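NDP-rhamnosyltransferase (Saccharopolyspora spinosa, PDB 3TSA) is a glycosyltransferase of the GT-B fold, whose two domains, each a parallel beta-sheet flanked by helices, face each other across a central cleft. Local coordinates at residues Ala83-Trp88 with Ala149-Asp154; His141-Asp146 with Tyr315-Asp320. All coordinates share one frame; numbering follows the deposited sequence.

Contact 1 (Ala83-Trp88 with Ala149-Asp154); sequences AGRQLW and AGPFSD
The indole of W88 meets F152 through CE3, on its six-membered ring, which lies 4.0 Å from F152 CB and has that carbon placed obliquely to the ring. In turn, the phenyl ring of F152 is approached obliquely by the W88 backbone, with W88 O 3.8 Å from F152 CD2. The third flat group, the guanidinium of R85, has P151 CD at its edge, near its plane, at 4.1 Å from R85 NH2. This is helix-to-helix packing inside the N-terminal GT-B domain: the opening turn of helix 151-166 presses on the early turns of helix 82-113. G150 is the N-cap of the shorter helix, and its carbonyl oxygen receives the first-turn bond from D154 N at 3.0 Å. P151 comes directly after it, a place where lacking an amide hydrogen costs a helix little.

P151 is the wedge of the contact. Its ring sits between the R85 backbone (CA and O) and the CB of W88, one helical turn on, and the R85 side chain crosses it at about a right angle. With CG anti to its backbone N (chi1 177°), F152 puts CD2 beside W88 O and sends the phenyl on to T91 and A92. The two aromatic side chains cross at about a right angle, but the indole meets F152 at CB and the phenyl meets the W88 carbonyl, so the rings themselves do not stack. W88 is buried, and its indole N-H bonds F76 O. The R85 side chain, by contrast, runs out to the exposed margin. Carbon contacts dominate, and the central atom is P151 CB, 3.9 Å from W88 CB and 3.6 Å from the carbonyl oxygen of R85.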
ATOM      1  N   ALA A  83      19.158  -8.577  35.453  1.00 26.07           N
ATOM      2  CA  ALA A  83      19.476  -9.118  34.137  1.00 23.28           C
ATOM      3  C   ALA A  83      18.537  -8.419  33.170  1.00 21.01           C
ATOM      4  O   ALA A  83      18.924  -8.196  32.018  1.00 22.28           O
ATOM      5  CB  ALA A  83      19.230 -10.650  34.056  1.00 22.82           C
ATOM      6  N   GLY A  84      17.315  -8.152  33.631  1.00 20.89           N
ATOM      7  CA  GLY A  84      16.227  -7.596  32.738  1.00 19.85           C
ATOM      8  C   GLY A  84      16.542  -6.135  32.438  1.00 20.08           C
ATOM      9  O   GLY A  84      16.519  -5.678  31.278  1.00 18.84           O
ATOM     10  N   ARG A  85      16.907  -5.405  33.493  1.00 21.79           N
ATOM     11  CA  ARG A  85      17.363  -3.997  33.359  1.00 22.67           C
ATOM     12  C   ARG A  85      18.522  -3.912  32.387  1.00 23.69           C
ATOM     13  O   ARG A  85      18.495  -3.035  31.514  1.00 23.11           O
ATOM     14  CB  ARG A  85      17.775  -3.339  34.696  1.00 23.49           C
ATOM     15  CG  ARG A  85      16.670  -3.175  35.652  1.00 29.80           C
ATOM     16  CD  ARG A  85      17.016  -2.166  36.797  1.00 40.46           C
ATOM     17  NE  ARG A  85      16.183  -2.430  37.991  1.00 48.90           N
ATOM     18  CZ  ARG A  85      14.844  -2.286  38.080  1.00 52.10           C
ATOM     19  NH1 ARG A  85      14.220  -2.543  39.245  1.00 54.00           N
ATOM     20  NH2 ARG A  85      14.110  -1.895  37.032  1.00 50.51           N
ATOM     21  N   GLN A  86      19.547  -4.773  32.501  1.00 23.67           N
ATOM     22  CA  GLN A  86      20.707  -4.686  31.576  1.00 24.66           C
ATOM     23  C   GLN A  86      20.326  -4.894  30.121  1.00 23.88           C
ATOM     24  O   GLN A  86      20.860  -4.238  29.224  1.00 23.91           O
ATOM     25  CB  GLN A  86      21.717  -5.796  31.880  1.00 25.54           C
ATOM     26  CG  GLN A  86      22.714  -5.492  32.993  1.00 33.85           C
ATOM     27  CD  GLN A  86      23.827  -6.576  33.024  1.00 41.93           C
ATOM     28  OE1 GLN A  86      24.928  -6.363  33.530  1.00 47.11           O
ATOM     29  NE2 GLN A  86      23.516  -7.738  32.471  1.00 44.40           N
ATOM     30  N   LEU A  87      19.420  -5.849  29.856  1.00 21.54           N
ATOM     31  CA  LEU A  87      19.014  -6.076  28.469  1.00 19.15           C
ATOM     32  C   LEU A  87      18.375  -4.847  27.916  1.00 19.63           C
ATOM     33  O   LEU A  87      18.704  -4.483  26.791  1.00 21.04           O
ATOM     34  CB  LEU A  87      18.015  -7.212  28.326  1.00 19.64           C
ATOM     35  CG  LEU A  87      18.506  -8.666  28.409  1.00 22.41           C
ATOM     36  CD1 LEU A  87      17.202  -9.513  28.448  1.00 20.48           C
ATOM     37  CD2 LEU A  87      19.396  -9.112  27.260  1.00 24.00           C
ATOM     38  N   TRP A  88      17.417  -4.270  28.665  1.00 19.21           N
ATOM     39  CA  TRP A  88      16.682  -3.099  28.155  1.00 18.65           C
ATOM     40  C   TRP A  88      17.618  -1.881  28.125  1.00 19.27           C
ATOM     41  O   TRP A  88      17.549  -1.101  27.185  1.00 19.74           O
ATOM     42  CB  TRP A  88      15.421  -2.838  28.956  1.00 19.26           C
ATOM     43  CG  TRP A  88      14.375  -3.870  28.629  1.00 18.31           C
ATOM     44  CD1 TRP A  88      14.045  -4.998  29.337  1.00 17.69           C
ATOM     45  CD2 TRP A  88      13.521  -3.828  27.493  1.00 17.90           C
ATOM     46  NE1 TRP A  88      13.027  -5.675  28.674  1.00 18.37           N
ATOM     47  CE2 TRP A  88      12.685  -4.978  27.543  1.00 16.53           C
ATOM     48  CE3 TRP A  88      13.400  -2.938  26.417  1.00 16.13           C
ATOM     49  CZ2 TRP A  88      11.735  -5.252  26.523  1.00 19.49           C
ATOM     50  CZ3 TRP A  88      12.461  -3.164  25.457  1.00 15.82           C
ATOM     51  CH2 TRP A  88      11.603  -4.286  25.515  1.00 19.19           C
ATOM     52  N   ALA A 149       9.177   1.601  29.467  1.00 17.89           N
ATOM     53  CA  ALA A 149       9.243   2.442  30.708  1.00 18.50           C
ATOM     54  C   ALA A 149      10.318   2.039  31.676  1.00 20.55           C
ATOM     55  O   ALA A 149      10.795   2.844  32.535  1.00 21.67           O
ATOM     56  CB  ALA A 149       7.952   2.479  31.437  1.00 19.03           C
ATOM     57  N   GLY A 150      10.846   0.878  31.767  1.00 17.73           N
ATOM     58  CA  GLY A 150      11.808   1.376  32.972  1.00 23.17           C
ATOM     59  C   GLY A 150      13.244   1.774  32.615  1.00 20.01           C
ATOM     60  O   GLY A 150      13.637   2.943  32.291  1.00 21.51           O
ATOM     61  N   PRO A 151      14.042   0.765  32.610  1.00 21.27           N
ATOM     62  CA  PRO A 151      15.425   0.717  32.160  1.00 20.13           C
ATOM     63  C   PRO A 151      15.660   1.329  30.786  1.00 18.54           C
ATOM     64  O   PRO A 151      16.577   2.146  30.644  1.00 18.57           O
ATOM     65  CB  PRO A 151      15.781  -0.766  32.202  1.00 20.86           C
ATOM     66  CG  PRO A 151      14.506  -1.467  32.569  1.00 24.45           C
ATOM     67  CD  PRO A 151      13.566  -0.508  33.161  1.00 22.14           C
ATOM     68  N   PHE A 152      14.819   1.024  29.799  1.00 18.13           N
ATOM     69  CA  PHE A 152      15.036   1.565  28.437  1.00 18.76           C
ATOM     70  C   PHE A 152      14.864   3.095  28.428  1.00 19.02           C
ATOM     71  O   PHE A 152      15.742   3.831  27.942  1.00 17.71           O
ATOM     72  CB  PHE A 152      14.124   0.870  27.387  1.00 19.57           C
ATOM     73  CG  PHE A 152      14.268   1.444  25.981  1.00 16.00           C
ATOM     74  CD1 PHE A 152      13.614   2.647  25.654  1.00 14.68           C
ATOM     75  CD2 PHE A 152      15.045   0.797  25.008  1.00 16.45           C
ATOM     76  CE1 PHE A 152      13.719   3.210  24.377  1.00 17.19           C
ATOM     77  CE2 PHE A 152      15.171   1.373  23.708  1.00 14.65           C
ATOM     78  CZ  PHE A 152      14.497   2.564  23.412  1.00 13.24           C
ATOM     79  N   SER A 153      13.761   3.584  28.946  1.00 18.28           N
ATOM     80  CA  SER A 153      13.497   4.990  28.821  1.00 19.92           C
ATOM     81  C   SER A 153      14.499   5.784  29.690  1.00 20.20           C
ATOM     82  O   SER A 153      14.968   6.882  29.274  1.00 18.52           O
ATOM     83  CB  SER A 153      12.077   5.228  29.263  1.00 21.15           C
ATOM     84  OG  SER A 153      11.897   6.606  29.435  1.00 22.19           O
ATOM     85  N   ASP A 154      14.881   5.217  30.830  1.00 19.48           N
ATOM     86  CA  ASP A 154      15.864   5.900  31.698  1.00 20.45           C
ATOM     87  C   ASP A 154      17.223   6.004  31.031  1.00 18.25           C
ATOM     88  O   ASP A 154      17.904   7.047  31.198  1.00 18.92           O
ATOM     89  CB  ASP A 154      16.022   5.130  33.005  1.00 21.42           C
ATOM     90  CG  ASP A 154      14.905   5.461  34.012  1.00 23.70           C
ATOM     91  OD1 ASP A 154      14.047   6.357  33.762  1.00 26.08           O
ATOM     92  OD2 ASP A 154      14.861   4.776  35.049  1.00 31.23           O
TER

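Contact 2 (His141-Asp146 with Tyr315-Asp320); sequences HRWGVD and YFDQFD
W143 and D317 make a direct polar link between the two GT-B domains, the tryptophan standing in the loop after strand 138-141 and the aspartate just ahead of helix 318-327. W143 NE1 donates to D317 OD2 over 3.0 Å, almost straight at 167°. The acceptor lies practically in the indole plane, yet the N-H comes down on OD2 from above the carboxylate, 68° out of its plane; the two flat groups are nearly perpendicular. D317 has CG between its backbone N and carbonyl carbon (chi1 55°), which carries OD2 across to the indole. The W143 carbonyl also takes a bond from S296 OG.

Water supplies a second bridge. The amide of V145 gives its hydrogen to a water 2.8 Å from V145 N, and that water donates to the same D317 OD2 at 2.6 Å.

The apolar contact is V145 CG1 resting on D320 CB at 3.7 Å. Separately, D317 CB packs in van der Waals contact against the V145 carbonyl, 3.5 Å from V145 O.

Within each segment, further bonds fix the shape. R142 NE forms a salt bridge to D146 OD2 at 2.7 Å, on the anti lone pair of that oxygen, while the other guanidinium nitrogens reach D180 and the P192 carbonyl. On the facing side, Y315 to Q318 is a type II' beta turn closed by Q318 N to Y315 O, and Q318 OE1 also takes the Y315 amide, at 3.0 Å, so two bonds tie Y315 to Q318 across the turn that carries D317.

With two donors from the N-terminal domain converging on one buried aspartate oxygen, direct or through water, this bridge is probably sensitive to how the domains are set against each other.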
ATOM      1  N   HIS A 141       4.550   6.072  17.945  1.00 13.96           N
ATOM      2  CA  HIS A 141       3.674   4.929  17.598  1.00 14.15           C
ATOM      3  C   HIS A 141       4.131   3.620  18.243  1.00 15.22           C
ATOM      4  O   HIS A 141       5.223   3.128  17.944  1.00 13.42           O
ATOM      5  CB  HIS A 141       3.666   4.766  16.060  1.00 15.32           C
ATOM      6  CG  HIS A 141       2.558   3.899  15.562  1.00 19.32           C
ATOM      7  ND1 HIS A 141       2.650   2.525  15.583  1.00 22.81           N
ATOM      8  CD2 HIS A 141       1.327   4.192  15.065  1.00 20.97           C
ATOM      9  CE1 HIS A 141       1.525   2.006  15.113  1.00 20.58           C
ATOM     10  NE2 HIS A 141       0.699   2.987  14.808  1.00 19.78           N
ATOM     11  N   ARG A 142       3.284   3.030  19.083  1.00 13.51           N
ATOM     12  CA  ARG A 142       3.547   1.717  19.628  1.00 13.96           C
ATOM     13  C   ARG A 142       3.207   0.667  18.596  1.00 14.10           C
ATOM     14  O   ARG A 142       2.198   0.779  17.885  1.00 17.18           O
ATOM     15  CB  ARG A 142       2.660   1.489  20.852  1.00 14.12           C
ATOM     16  CG  ARG A 142       3.204   2.308  22.007  1.00 11.84           C
ATOM     17  CD  ARG A 142       2.252   2.271  23.211  1.00 14.40           C
ATOM     18  NE  ARG A 142       2.981   2.938  24.347  1.00 11.95           N
ATOM     19  CZ  ARG A 142       2.316   3.630  25.295  1.00 14.90           C
ATOM     20  NH1 ARG A 142       0.947   3.659  25.315  1.00 10.90           N
ATOM     21  NH2 ARG A 142       3.025   4.299  26.238  1.00 16.90           N
ATOM     22  N   TRP A 143       4.030  -0.380  18.548  1.00 15.76           N
ATOM     23  CA  TRP A 143       3.630  -1.536  17.702  1.00 14.74           C
ATOM     24  C   TRP A 143       2.707  -2.499  18.452  1.00 16.40           C
ATOM     25  O   TRP A 143       2.010  -3.341  17.839  1.00 17.45           O
ATOM     26  CB  TRP A 143       4.879  -2.236  17.160  1.00 16.87           C
ATOM     27  CG  TRP A 143       5.626  -2.867  18.312  1.00 19.44           C
ATOM     28  CD1 TRP A 143       5.373  -4.083  18.856  1.00 22.70           C
ATOM     29  CD2 TRP A 143       6.574  -2.236  19.139  1.00 21.47           C
ATOM     30  NE1 TRP A 143       6.163  -4.289  19.956  1.00 26.02           N
ATOM     31  CE2 TRP A 143       6.921  -3.172  20.160  1.00 25.38           C
ATOM     32  CE3 TRP A 143       7.232  -0.996  19.095  1.00 25.03           C
ATOM     33  CZ2 TRP A 143       7.854  -2.899  21.142  1.00 25.41           C
ATOM     34  CZ3 TRP A 143       8.174  -0.712  20.078  1.00 30.49           C
ATOM     35  CH2 TRP A 143       8.479  -1.677  21.104  1.00 31.82           C
ATOM     36  N   GLY A 144       2.678  -2.390  19.777  1.00 15.11           N
ATOM     37  CA  GLY A 144       1.872  -3.317  20.571  1.00 13.28           C
ATOM     38  C   GLY A 144       2.162  -3.129  22.071  1.00 14.62           C
ATOM     39  O   GLY A 144       2.107  -2.020  22.554  1.00 13.42           O
ATOM     40  N   VAL A 145       2.448  -4.225  22.774  1.00 13.40           N
ATOM     41  CA  VAL A 145       2.834  -4.135  24.203  1.00 12.78           C
ATOM     42  C   VAL A 145       4.151  -3.347  24.273  1.00 12.84           C
ATOM     43  O   VAL A 145       5.054  -3.542  23.424  1.00 15.03           O
ATOM     44  CB  VAL A 145       2.977  -5.536  24.820  1.00 14.84           C
ATOM     45  CG1 VAL A 145       3.502  -5.424  26.253  1.00 15.20           C
ATOM     46  CG2 VAL A 145       1.611  -6.227  24.830  1.00 13.98           C
ATOM     47  N   ASP A 146       4.203  -2.384  25.179  1.00 13.50           N
ATOM     48  CA  ASP A 146       5.349  -1.405  25.208  1.00 11.96           C
ATOM     49  C   ASP A 146       6.006  -1.566  26.571  1.00 12.79           C
ATOM     50  O   ASP A 146       5.498  -1.038  27.556  1.00 14.87           O
ATOM     51  CB  ASP A 146       4.779   0.030  25.039  1.00 12.14           C
ATOM     52  CG  ASP A 146       5.884   1.113  25.100  1.00 14.96           C
ATOM     53  OD1 ASP A 146       7.085   0.781  25.349  1.00 15.02           O
ATOM     54  OD2 ASP A 146       5.561   2.280  24.868  1.00 17.47           O
ATOM     55  N   TYR A 315      11.678 -12.844  23.093  1.00 11.42           N
ATOM     56  CA  TYR A 315      12.464 -11.675  23.361  1.00 13.87           C
ATOM     57  C   TYR A 315      11.571 -10.423  23.426  1.00 12.49           C
ATOM     58  O   TYR A 315      10.355 -10.493  23.156  1.00 11.81           O
ATOM     59  CB  TYR A 315      13.598 -11.512  22.331  1.00 10.63           C
ATOM     60  CG  TYR A 315      13.210 -11.412  20.844  1.00 17.26           C
ATOM     61  CD1 TYR A 315      11.985 -10.826  20.367  1.00 20.64           C
ATOM     62  CD2 TYR A 315      14.144 -11.844  19.898  1.00 23.23           C
ATOM     63  CE1 TYR A 315      11.745 -10.742  18.979  1.00 21.63           C
ATOM     64  CE2 TYR A 315      13.926 -11.714  18.584  1.00 29.15           C
ATOM     65  CZ  TYR A 315      12.740 -11.192  18.121  1.00 26.18           C
ATOM     66  OH  TYR A 315      12.575 -11.091  16.759  1.00 28.10           O
ATOM     67  N   PHE A 316      12.192  -9.298  23.787  1.00 13.39           N
ATOM     68  CA  PHE A 316      11.513  -7.977  23.852  1.00 14.88           C
ATOM     69  C   PHE A 316      10.182  -7.985  24.596  1.00 11.96           C
ATOM     70  O   PHE A 316      10.172  -8.317  25.789  1.00 14.04           O
ATOM     71  CB  PHE A 316      11.504  -7.317  22.476  1.00 16.57           C
ATOM     72  CG  PHE A 316      12.888  -7.018  21.997  1.00 24.34           C
ATOM     73  CD1 PHE A 316      13.696  -6.081  22.687  1.00 27.01           C
ATOM     74  CD2 PHE A 316      13.482  -7.795  20.983  1.00 31.14           C
ATOM     75  CE1 PHE A 316      15.067  -5.847  22.311  1.00 26.25           C
ATOM     76  CE2 PHE A 316      14.860  -7.586  20.601  1.00 35.98           C
ATOM     77  CZ  PHE A 316      15.636  -6.589  21.275  1.00 34.86           C
ATOM     78  N   ASP A 317       9.084  -7.638  23.907  1.00 12.33           N
ATOM     79  CA  ASP A 317       7.768  -7.477  24.536  1.00 11.25           C
ATOM     80  C   ASP A 317       7.002  -8.758  24.569  1.00 12.53           C
ATOM     81  O   ASP A 317       5.874  -8.798  25.123  1.00 12.22           O
ATOM     82  CB  ASP A 317       6.944  -6.449  23.672  1.00 11.36           C
ATOM     83  CG  ASP A 317       6.850  -6.855  22.236  1.00 20.21           C
ATOM     84  OD1 ASP A 317       7.854  -7.289  21.641  1.00 26.36           O
ATOM     85  OD2 ASP A 317       5.766  -6.694  21.640  1.00 18.04           O
ATOM     86  N   GLN A 318       7.616  -9.859  24.095  1.00 12.74           N
ATOM     87  CA  GLN A 318       6.818 -11.100  23.879  1.00 13.27           C
ATOM     88  C   GLN A 318       6.358 -11.795  25.156  1.00 11.81           C
ATOM     89  O   GLN A 318       5.257 -12.372  25.181  1.00 10.35           O
ATOM     90  CB  GLN A 318       7.532 -12.127  22.957  1.00 12.45           C
ATOM     91  CG  GLN A 318       7.718 -11.504  21.545  1.00 12.79           C
ATOM     92  CD  GLN A 318       8.616 -12.298  20.692  1.00 17.00           C
ATOM     93  OE1 GLN A 318       9.352 -13.157  21.198  1.00 12.61           O
ATOM     94  NE2 GLN A 318       8.593 -12.006  19.368  1.00 16.06           N
ATOM     95  N   PHE A 319       7.177 -11.759  26.214  1.00 11.67           N
ATOM     96  CA  PHE A 319       6.787 -12.311  27.528  1.00 11.22           C
ATOM     97  C   PHE A 319       5.626 -11.636  28.148  1.00 12.10           C
ATOM     98  O   PHE A 319       4.767 -12.292  28.674  1.00 11.82           O
ATOM     99  CB  PHE A 319       8.037 -12.270  28.493  1.00 10.79           C
ATOM    100  CG  PHE A 319       9.154 -13.110  27.912  1.00 11.50           C
ATOM    101  CD1 PHE A 319       9.112 -14.500  28.112  1.00 12.87           C
ATOM    102  CD2 PHE A 319      10.152 -12.522  27.114  1.00 10.89           C
ATOM    103  CE1 PHE A 319      10.124 -15.357  27.477  1.00 11.01           C
ATOM    104  CE2 PHE A 319      11.152 -13.361  26.486  1.00 13.92           C
ATOM    105  CZ  PHE A 319      11.085 -14.751  26.633  1.00 12.36           C
ATOM    106  N   ASP A 320       5.623 -10.286  28.126  1.00 11.68           N
ATOM    107  CA  ASP A 320       4.479  -9.510  28.593  1.00 11.77           C
ATOM    108  C   ASP A 320       3.224  -9.834  27.826  1.00 11.32           C
ATOM    109  O   ASP A 320       2.205 -10.140  28.460  1.00 12.28           O
ATOM    110  CB  ASP A 320       4.831  -8.013  28.476  1.00 10.62           C
ATOM    111  CG  ASP A 320       5.874  -7.626  29.522  1.00 16.94           C
ATOM    112  OD1 ASP A 320       5.442  -7.482  30.697  1.00 17.59           O
ATOM    113  OD2 ASP A 320       7.042  -7.494  29.191  1.00 17.42           O
TER
HETATM  114  O   HOH W   1       3.215  -6.606  21.415  1.00 14.70           O

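In the fold
Both contacts are largely buried, but they lie at different depths: contact 2 is about 7 Å from the centre of the chain, contact 1 about 19 Å, both measured between centres. Contact 1 joins two helices of one domain, whereas contact 2 spans the N- and C-terminal domains. The chemistry follows: carbon packing with a single exposed arginine at its margin in the first, an indole-carboxylate bond and a bridging water in the second. Chain continuity ties 141-146 to 149-154, and P147 between them touches W88. The contacts also meet directly, W88 CZ2 lying 3.5 Å from F316 O, while F76 receives the W88 N-H and meets the F316 ring.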